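Long-range contacts in VP4 CORE protein (Bluetongue virus, PDB 2JHP), which caps the viral RNA as a multifunctional capping enzyme and is one of the proteins that form the inner capsid of the virus: residues T11-H16 with F69-K74; I82-V87 with K486-Y491; V87-E92 with K100-E105. All blocks are in the same frame, centred on the assembly; numbering follows the deposited sequence.

Contacts 1 and 3 lie at the neighbouring strands 67-71 and 87-88 of the five-stranded parallel sheet near the N-terminus, with centres about 10 Å apart. Contact 2 lies beside this sheet, on strand 82-84 and the loop 486-491. Its centre is about 15 Å from that of contact 1 and about 18 Å from that of contact 3, with which it shares Val87. Contact 1 closes along the chain before contacts 2 and 3 open. Contact 3 lies within the long chain span that contact 2 bridges. Contact 2 reaches almost 400 residues ahead, so it ties this N-terminal region to the loop before helix 493-496, whose Tyr491 side chain is about 8 Å from a bound guanine.

Contact 1. Residues T11-H16 with F69-K74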
loop_
_atom_site.group_PDB
_atom_site.type_symbol
_atom_site.label_atom_id
_atom_site.label_comp_id
_atom_site.label_asym_id
_atom_site.label_seq_id
_atom_site.Cartn_x
_atom_site.Cartn_y
_atom_site.Cartn_z
ATOM N N THR A 11 -10.129 19.980 20.511
ATOM C CA THR A 11 -10.358 21.415 20.667
ATOM C C THR A 11 -11.320 21.688 21.824
ATOM O O THR A 11 -11.924 20.764 22.379
ATOM C CB THR A 11 -10.862 22.072 19.360
ATOM O OG1 THR A 11 -12.094 21.464 18.944
ATOM C CG2 THR A 11 -9.829 21.922 18.258
ATOM N N ASN A 12 -11.461 22.963 22.172
ATOM C CA ASN A 12 -12.086 23.367 23.431
ATOM C C ASN A 12 -13.533 22.935 23.640
ATOM O O ASN A 12 -13.901 22.529 24.746
ATOM C CB ASN A 12 -11.933 24.878 23.644
ATOM C CG ASN A 12 -10.496 25.283 23.932
ATOM O OD1 ASN A 12 -9.893 26.054 23.184
ATOM N ND2 ASN A 12 -9.935 24.750 25.015
ATOM N N GLU A 13 -14.342 23.006 22.582
ATOM C CA GLU A 13 -15.777 22.695 22.676
ATOM C C GLU A 13 -16.016 21.227 23.028
ATOM O O GLU A 13 -17.137 20.824 23.331
ATOM C CB GLU A 13 -16.514 23.085 21.379
ATOM C CG GLU A 13 -16.460 22.059 20.232
ATOM C CD GLU A 13 -15.107 21.961 19.504
ATOM O OE1 GLU A 13 -14.113 22.612 19.908
ATOM O OE2 GLU A 13 -15.040 21.211 18.506
ATOM N N LEU A 14 -14.936 20.451 23.016
ATOM C CA LEU A 14 -14.978 18.999 23.095
ATOM C C LEU A 14 -14.301 18.540 24.383
ATOM O O LEU A 14 -14.581 17.453 24.898
ATOM C CB LEU A 14 -14.223 18.437 21.889
ATOM C CG LEU A 14 -14.780 17.347 20.971
ATOM C CD1 LEU A 14 -16.208 17.614 20.551
ATOM C CD2 LEU A 14 -13.901 17.226 19.739
ATOM N N SER A 15 -13.421 19.399 24.895
ATOM C CA SER A 15 -12.569 19.124 26.056
ATOM C C SER A 15 -13.275 18.546 27.290
ATOM O O SER A 15 -12.679 17.771 28.038
ATOM C CB SER A 15 -11.822 20.399 26.449
ATOM O OG SER A 15 -11.299 20.302 27.759
ATOM N N HIS A 16 -14.526 18.937 27.507
ATOM C CA HIS A 16 -15.265 18.529 28.698
ATOM C C HIS A 16 -15.647 17.042 28.710
ATOM O O HIS A 16 -15.751 16.442 29.783
ATOM C CB HIS A 16 -16.508 19.406 28.878
ATOM C CG HIS A 16 -17.526 19.238 27.793
ATOM N ND1 HIS A 16 -17.318 19.679 26.502
ATOM C CD2 HIS A 16 -18.758 18.673 27.808
ATOM C CE1 HIS A 16 -18.379 19.389 25.768
ATOM N NE2 HIS A 16 -19.267 18.782 26.537
ATOM N N PHE A 69 -5.420 15.480 15.550
ATOM C CA PHE A 69 -6.269 16.636 15.790
ATOM C C PHE A 69 -7.736 16.269 15.610
ATOM O O PHE A 69 -8.155 15.839 14.535
ATOM C CB PHE A 69 -5.828 17.802 14.898
ATOM C CG PHE A 69 -4.364 18.132 15.029
ATOM C CD1 PHE A 69 -3.411 17.477 14.257
ATOM C CD2 PHE A 69 -3.927 19.083 15.943
ATOM C CE1 PHE A 69 -2.049 17.782 14.391
ATOM C CE2 PHE A 69 -2.571 19.384 16.073
ATOM C CZ PHE A 69 -1.638 18.734 15.297
ATOM N N ILE A 70 -8.494 16.409 16.696
ATOM C CA ILE A 70 -9.907 16.036 16.723
ATOM C C ILE A 70 -10.762 17.255 17.067
ATOM O O ILE A 70 -10.489 17.946 18.050
ATOM C CB ILE A 70 -10.180 14.916 17.759
ATOM C CG1 ILE A 70 -9.299 13.690 17.504
ATOM C CG2 ILE A 70 -11.636 14.505 17.746
ATOM C CD1 ILE A 70 -8.291 13.431 18.584
ATOM N N SER A 71 -11.794 17.516 16.264
ATOM C CA SER A 71 -12.699 18.652 16.504
ATOM C C SER A 71 -14.027 18.515 15.769
ATOM O O SER A 71 -14.169 17.670 14.883
ATOM C CB SER A 71 -12.037 19.973 16.078
ATOM O OG SER A 71 -12.896 21.081 16.308
ATOM N N THR A 72 -14.992 19.354 16.143
ATOM C CA THR A 72 -16.208 19.524 15.353
ATOM C C THR A 72 -15.911 20.447 14.171
ATOM O O THR A 72 -16.463 20.269 13.084
ATOM C CB THR A 72 -17.400 20.087 16.183
ATOM O OG1 THR A 72 -17.060 21.366 16.735
ATOM C CG2 THR A 72 -17.789 19.126 17.308
ATOM N N HIS A 73 -15.019 21.413 14.398
ATOM C CA HIS A 73 -14.634 22.418 13.398
ATOM C C HIS A 73 -13.773 21.821 12.269
ATOM O O HIS A 73 -13.218 20.732 12.410
ATOM C CB HIS A 73 -13.919 23.601 14.075
ATOM C CG HIS A 73 -14.668 24.182 15.243
ATOM N ND1 HIS A 73 -14.090 24.353 16.484
ATOM C CD2 HIS A 73 -15.945 24.625 15.358
ATOM C CE1 HIS A 73 -14.978 24.878 17.311
ATOM N NE2 HIS A 73 -16.111 25.050 16.654
ATOM N N LYS A 74 -13.671 22.530 11.145
ATOM C CA LYS A 74 -12.958 22.007 9.974
ATOM C C LYS A 74 -11.443 21.919 10.178
ATOM O O LYS A 74 -10.798 21.000 9.672
ATOM C CB LYS A 74 -13.269 22.828 8.719
ATOM C CG LYS A 74 -13.109 22.031 7.417
ATOM C CD LYS A 74 -12.786 22.911 6.197
ATOM C CE LYS A 74 -11.279 23.180 6.053
ATOM N NZ LYS A 74 -10.486 21.972 5.680
#
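Glu13 reaches Thr72 from the opposite direction, and its OE2 accepts two hydrogen bonds there. Thr72 N donates at 3.0 Å to Glu13 OE2, nearly straight (166°). Thr72 OG1 donates at 2.7 Å to the same OE2, from above the carboxylate plane. Glu13 CG lies between its own backbone N and carbonyl carbon (chi1 83°), and a bend at chi2 then carries the carboxylate across to Thr72 N and OG1. The other oxygen, OE1, accepts from Thr11 OG1 on its syn side. Glu13 OE2 also lies above one face of the His73 ring, offset toward the rim. Ser71 OG lies 2.8 Å from Thr11 OG1 and 3.1 Å from Glu13 OE2. It accepts from His73 N, which makes an ST turn.

One backbone bond crosses the contact, from Thr11 N to Ile70 O (3.2 Å). It continues the pairing of strands 7-10 and 67-71, since Ile70 also bonds to the Tyr9 backbone.

The apolar part is small. Leu14 CD2 is 4.1 Å from Ile70 CG2, and Leu14 CD1 is 3.9 Å from Thr72 CG2.

Strand 67-71 lies between strands 7-10 and 87-88 in the parallel sheet. Segment 11-16 follows strand 7-10, and Leu14 and Ile70 both also touch Ile89.

Contact 2. Residues I82-V87 with K486-Y491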
loop_
_atom_site.group_PDB
_atom_site.type_symbol
_atom_site.label_atom_id
_atom_site.label_comp_id
_atom_site.label_asym_id
_atom_site.label_seq_id
_atom_site.Cartn_x
_atom_site.Cartn_y
_atom_site.Cartn_z
ATOM N N ILE A 82 -2.551 26.230 8.628
ATOM C CA ILE A 82 -3.914 25.984 9.081
ATOM C C ILE A 82 -4.200 24.498 8.818
ATOM O O ILE A 82 -4.573 24.104 7.705
ATOM C CB ILE A 82 -4.939 26.937 8.396
ATOM C CG1 ILE A 82 -4.604 28.397 8.727
ATOM C CG2 ILE A 82 -6.354 26.628 8.850
ATOM C CD1 ILE A 82 -5.401 29.429 7.958
ATOM N N LYS A 83 -3.991 23.680 9.849
ATOM C CA LYS A 83 -4.029 22.223 9.718
ATOM C C LYS A 83 -5.443 21.672 9.597
ATOM O O LYS A 83 -6.274 21.927 10.462
ATOM C CB LYS A 83 -3.322 21.564 10.915
ATOM C CG LYS A 83 -3.408 20.035 10.957
ATOM C CD LYS A 83 -2.601 19.374 9.835
ATOM C CE LYS A 83 -2.859 17.871 9.761
ATOM N NZ LYS A 83 -3.976 17.494 8.843
ATOM N N THR A 84 -5.698 20.899 8.541
ATOM C CA THR A 84 -6.968 20.188 8.373
ATOM C C THR A 84 -7.168 19.182 9.508
ATOM O O THR A 84 -6.250 18.437 9.859
ATOM C CB THR A 84 -7.042 19.449 7.014
ATOM O OG1 THR A 84 -6.756 20.364 5.953
ATOM C CG2 THR A 84 -8.425 18.854 6.789
ATOM N N VAL A 85 -8.371 19.181 10.077
ATOM C CA VAL A 85 -8.720 18.311 11.203
ATOM C C VAL A 85 -8.664 16.828 10.816
ATOM O O VAL A 85 -9.301 16.406 9.851
ATOM C CB VAL A 85 -10.094 18.727 11.811
ATOM C CG1 VAL A 85 -10.776 17.589 12.502
ATOM C CG2 VAL A 85 -9.903 19.867 12.792
ATOM N N ASP A 86 -7.863 16.060 11.557
ATOM C CA ASP A 86 -7.696 14.617 11.327
ATOM C C ASP A 86 -8.987 13.830 11.539
ATOM O O ASP A 86 -9.391 13.053 10.678
ATOM C CB ASP A 86 -6.601 14.035 12.236
ATOM C CG ASP A 86 -5.200 14.472 11.840
ATOM O OD1 ASP A 86 -4.334 14.515 12.739
ATOM O OD2 ASP A 86 -4.957 14.768 10.648
ATOM N N VAL A 87 -9.612 14.022 12.699
ATOM C CA VAL A 87 -10.875 13.363 13.022
ATOM C C VAL A 87 -11.928 14.438 13.217
ATOM O O VAL A 87 -11.860 15.201 14.179
ATOM C CB VAL A 87 -10.788 12.518 14.325
ATOM C CG1 VAL A 87 -12.074 11.716 14.545
ATOM C CG2 VAL A 87 -9.604 11.594 14.293
ATOM N N LYS A 486 2.925 16.282 1.761
ATOM C CA LYS A 486 2.560 17.616 2.226
ATOM C C LYS A 486 2.547 17.697 3.754
ATOM O O LYS A 486 2.413 16.683 4.432
ATOM C CB LYS A 486 1.181 18.005 1.688
ATOM C CG LYS A 486 1.079 18.128 0.184
ATOM C CD LYS A 486 -0.382 18.276 -0.209
ATOM C CE LYS A 486 -0.620 17.928 -1.665
ATOM N NZ LYS A 486 -0.232 19.041 -2.573
ATOM N N LYS A 487 2.685 18.908 4.289
ATOM C CA LYS A 487 2.625 19.128 5.735
ATOM C C LYS A 487 1.262 18.741 6.310
ATOM O O LYS A 487 1.172 18.264 7.447
ATOM C CB LYS A 487 2.919 20.594 6.069
ATOM C CG LYS A 487 4.255 20.843 6.748
ATOM C CD LYS A 487 5.339 21.270 5.782
ATOM C CE LYS A 487 6.420 22.080 6.502
ATOM N NZ LYS A 487 6.018 23.516 6.712
ATOM N N ASP A 488 0.220 18.943 5.502
ATOM C CA ASP A 488 -1.179 18.797 5.904
ATOM C C ASP A 488 -1.704 17.334 5.926
ATOM O O ASP A 488 -2.844 17.063 6.335
ATOM C CB ASP A 488 -2.028 19.671 4.985
ATOM C CG ASP A 488 -3.374 19.979 5.560
ATOM O OD1 ASP A 488 -3.456 20.413 6.717
ATOM O OD2 ASP A 488 -4.355 19.782 4.841
ATOM N N LEU A 489 -0.857 16.402 5.495
ATOM C CA LEU A 489 -1.157 14.971 5.499
ATOM C C LEU A 489 -1.881 14.503 6.765
ATOM O O LEU A 489 -1.379 14.671 7.884
ATOM C CB LEU A 489 0.130 14.155 5.347
ATOM C CG LEU A 489 -0.044 12.635 5.256
ATOM C CD1 LEU A 489 -0.731 12.240 3.947
ATOM C CD2 LEU A 489 1.296 11.923 5.385
ATOM N N THR A 490 -3.060 13.927 6.573
ATOM C CA THR A 490 -3.787 13.311 7.657
ATOM C C THR A 490 -3.292 11.882 7.797
ATOM O O THR A 490 -3.424 11.063 6.870
ATOM C CB THR A 490 -5.302 13.366 7.411
ATOM O OG1 THR A 490 -5.723 14.726 7.521
ATOM C CG2 THR A 490 -6.075 12.513 8.430
ATOM N N TYR A 491 -2.698 11.597 8.949
ATOM C CA TYR A 491 -2.241 10.261 9.261
ATOM C C TYR A 491 -2.094 10.105 10.772
ATOM O O TYR A 491 -2.187 11.067 11.527
ATOM C CB TYR A 491 -0.938 9.938 8.530
ATOM C CG TYR A 491 0.262 10.602 9.129
ATOM C CD1 TYR A 491 1.210 9.859 9.820
ATOM C CD2 TYR A 491 0.444 11.975 9.030
ATOM C CE1 TYR A 491 2.320 10.465 10.381
ATOM C CE2 TYR A 491 1.535 12.587 9.592
ATOM C CZ TYR A 491 2.481 11.831 10.262
ATOM O OH TYR A 491 3.583 12.445 10.821
#
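The ammonium group of Lys83, on a buried residue, is held by two backbone carbonyls, one from each segment. Lys83 NZ donates to Asp488 O at 2.8 Å. It approaches from above that carbonyl plane, with a C=O...N angle of 130°. It also donates to Thr84 O, in the carbonyl plane and on a lone pair. The side chain starts anti to the backbone N (chi1 175°) and bends at chi2 and chi4, which turns NZ back to the carbonyl of the next residue.

Carboxylates complete the setting. Lys83, Asp86 and Asp488 form a salt-bridge network. The link from Lys83 NZ to Asp488 OD1 is long. Lys83 NZ also forms a salt bridge with Asp86 OD2, whose hydrogen bond is weak. The two acids would be expected to stabilise the positive charge of the lysine.

Both oxygens of Asp488 accept from Thr84, whose side chain it meets at about a right angle. Thr84 N donates to Asp488 OD1 at 2.9 Å, almost straight (169°). Thr84 OG1 donates to Asp488 OD2 at 2.7 Å. Each oxygen uses its syn lone pair, so this two-point grip fixes the rotation of the carboxylate. Further along, Thr490 slides past Asp86 in the opposite direction, with Thr490 OG1 3.2 Å from Asp86 OD2.

Arg63 of helix 59-64 is the main partner of Asp86, through a salt bridge to OD1, and it also donates to Leu489 O. Phe69 N of strand 67-71 donates to the same OD1. Leu489 and Tyr491 pack on helix 470-480. The contact joins strand 82-84, paired antiparallel with 75-77, and the residues after it to the loop between helices 470-480 and 493-496, where a type I turn runs from Lys486 to Leu489.

Contact 3. Residues V87-E92 with K100-E105; sequences VRIPRE and KAFENE
Phe102 and Glu105 of helix 99-112 meet Val87 of the edge strand 87-88 and Ile89 and Pro90 just after it. This is helix-on-sheet packing in an alpha/beta fold, at the edge of the five-stranded parallel sheet. The helix follows strand 87-88 after a short connection and turns back against it.

Phe102 comes first along the helix. Its ring is carried out anti to the backbone N (chi1 -178°) and crosses the Ile89 side chain at about a right angle. Phe102 CE1 lies 3.7 Å from Ile89 CG1 and 3.8 Å from Ile89 CD1. The isoleucine approaches the ring obliquely. Leu14 touches both residues, so the two side chains belong to a small apolar cluster that extends to the neighbouring strand through Ile70.

Glu105 follows, one helical turn further on. Its aliphatic part does the touching. Glu105 and Ile89 slide past each other in opposite directions, with Glu105 CG 3.7 Å from Ile89 CD1. The chain bends at chi2 (61°), and this brings the carboxylate beside the proline ring. Glu105 CG and CD are each 4.0 Å from Pro90 CD. A long, weak ion pair links Glu105 OE1 to Arg108.

Val87 also touches Arg109 and Met113 further along the chain. At the strand end of the contact, Val87 CG1 comes to 4.2 Å from the backbone oxygen Glu105 O.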
loop_
_atom_site.group_PDB
_atom_site.type_symbol
_atom_site.label_atom_id
_atom_site.label_comp_id
_atom_site.label_asym_id
_atom_site.label_seq_id
_atom_site.Cartn_x
_atom_site.Cartn_y
_atom_site.Cartn_z
ATOM N N VAL A 87 -9.612 14.022 12.699
ATOM C CA VAL A 87 -10.875 13.363 13.022
ATOM C C VAL A 87 -11.928 14.438 13.217
ATOM O O VAL A 87 -11.860 15.201 14.179
ATOM C CB VAL A 87 -10.788 12.518 14.325
ATOM C CG1 VAL A 87 -12.074 11.716 14.545
ATOM C CG2 VAL A 87 -9.604 11.594 14.293
ATOM N N ARG A 88 -12.897 14.506 12.312
ATOM C CA ARG A 88 -13.990 15.459 12.499
ATOM C C ARG A 88 -15.187 14.835 13.201
ATOM O O ARG A 88 -15.870 13.975 12.650
ATOM C CB ARG A 88 -14.409 16.150 11.195
ATOM C CG ARG A 88 -15.308 17.340 11.454
ATOM C CD ARG A 88 -15.449 18.249 10.259
ATOM N NE ARG A 88 -16.212 19.439 10.628
ATOM C CZ ARG A 88 -16.466 20.465 9.821
ATOM N NH1 ARG A 88 -16.022 20.467 8.570
ATOM N NH2 ARG A 88 -17.170 21.495 10.270
ATOM N N ILE A 89 -15.407 15.283 14.433
ATOM C CA ILE A 89 -16.515 14.833 15.261
ATOM C C ILE A 89 -17.801 15.506 14.818
ATOM O O ILE A 89 -17.890 16.735 14.812
ATOM C CB ILE A 89 -16.267 15.122 16.761
ATOM C CG1 ILE A 89 -14.935 14.519 17.209
ATOM C CG2 ILE A 89 -17.429 14.601 17.620
ATOM C CD1 ILE A 89 -14.846 13.005 17.060
ATOM N N PRO A 90 -18.800 14.692 14.437
ATOM C CA PRO A 90 -20.120 15.166 13.995
ATOM C C PRO A 90 -20.847 15.962 15.079
ATOM O O PRO A 90 -20.498 15.864 16.263
ATOM C CB PRO A 90 -20.881 13.867 13.688
ATOM C CG PRO A 90 -19.811 12.819 13.487
ATOM C CD PRO A 90 -18.694 13.219 14.399
ATOM N N ARG A 91 -21.842 16.747 14.662
ATOM C CA ARG A 91 -22.659 17.536 15.583
ATOM C C ARG A 91 -23.369 16.638 16.591
ATOM O O ARG A 91 -23.189 16.788 17.804
ATOM C CB ARG A 91 -23.694 18.363 14.818
ATOM C CG ARG A 91 -23.159 19.640 14.200
ATOM C CD ARG A 91 -24.299 20.469 13.620
ATOM N NE ARG A 91 -23.800 21.579 12.810
ATOM C CZ ARG A 91 -24.541 22.301 11.974
ATOM N NH1 ARG A 91 -25.838 22.044 11.821
ATOM N NH2 ARG A 91 -23.982 23.287 11.285
ATOM N N GLU A 92 -24.154 15.694 16.071
ATOM C CA GLU A 92 -24.979 14.792 16.881
ATOM C C GLU A 92 -24.150 13.974 17.866
ATOM O O GLU A 92 -24.629 13.600 18.937
ATOM C CB GLU A 92 -25.778 13.842 15.981
ATOM C CG GLU A 92 -25.932 14.315 14.541
ATOM C CD GLU A 92 -27.344 14.131 14.001
ATOM O OE1 GLU A 92 -27.880 12.997 14.051
ATOM O OE2 GLU A 92 -27.918 15.133 13.510
ATOM N N LYS A 100 -18.485 6.842 24.872
ATOM C CA LYS A 100 -18.295 5.670 24.019
ATOM C C LYS A 100 -18.393 5.989 22.520
ATOM O O LYS A 100 -17.470 5.677 21.764
ATOM C CB LYS A 100 -19.241 4.529 24.419
ATOM C CG LYS A 100 -18.681 3.646 25.536
ATOM C CD LYS A 100 -19.667 2.576 25.977
ATOM C CE LYS A 100 -19.101 1.748 27.120
ATOM N NZ LYS A 100 -20.080 0.733 27.599
ATOM N N ALA A 101 -19.484 6.627 22.098
ATOM C CA ALA A 101 -19.658 6.990 20.687
ATOM C C ALA A 101 -18.530 7.897 20.182
ATOM O O ALA A 101 -18.064 7.749 19.051
ATOM C CB ALA A 101 -21.009 7.637 20.463
ATOM N N PHE A 102 -18.100 8.823 21.038
ATOM C CA PHE A 102 -16.948 9.691 20.787
ATOM C C PHE A 102 -15.699 8.877 20.474
ATOM O O PHE A 102 -15.070 9.067 19.433
ATOM C CB PHE A 102 -16.710 10.598 22.005
ATOM C CG PHE A 102 -15.575 11.579 21.831
ATOM C CD1 PHE A 102 -15.685 12.638 20.930
ATOM C CD2 PHE A 102 -14.403 11.455 22.586
ATOM C CE1 PHE A 102 -14.644 13.551 20.766
ATOM C CE2 PHE A 102 -13.351 12.364 22.429
ATOM C CZ PHE A 102 -13.472 13.414 21.514
ATOM N N GLU A 103 -15.354 7.962 21.374
ATOM C CA GLU A 103 -14.166 7.129 21.209
ATOM C C GLU A 103 -14.236 6.240 19.959
ATOM O O GLU A 103 -13.251 6.123 19.228
ATOM C CB GLU A 103 -13.917 6.299 22.471
ATOM C CG GLU A 103 -13.636 7.151 23.709
ATOM C CD GLU A 103 -13.010 6.378 24.870
ATOM O OE1 GLU A 103 -13.525 5.291 25.236
ATOM O OE2 GLU A 103 -12.002 6.881 25.425
ATOM N N ASN A 104 -15.401 5.622 19.726
ATOM C CA ASN A 104 -15.657 4.833 18.509
ATOM C C ASN A 104 -15.533 5.674 17.248
ATOM O O ASN A 104 -15.099 5.178 16.207
ATOM C CB ASN A 104 -17.049 4.202 18.548
ATOM C CG ASN A 104 -17.211 3.160 19.652
ATOM O OD1 ASN A 104 -18.082 3.289 20.501
ATOM N ND2 ASN A 104 -16.397 2.117 19.620
ATOM N N GLU A 105 -15.925 6.944 17.342
ATOM C CA GLU A 105 -15.712 7.885 16.245
ATOM C C GLU A 105 -14.225 8.049 15.949
ATOM O O GLU A 105 -13.804 7.887 14.798
ATOM C CB GLU A 105 -16.347 9.243 16.527
ATOM C CG GLU A 105 -16.386 10.137 15.303
ATOM C CD GLU A 105 -17.202 9.533 14.172
ATOM O OE1 GLU A 105 -18.381 9.208 14.414
ATOM O OE2 GLU A 105 -16.669 9.381 13.048
#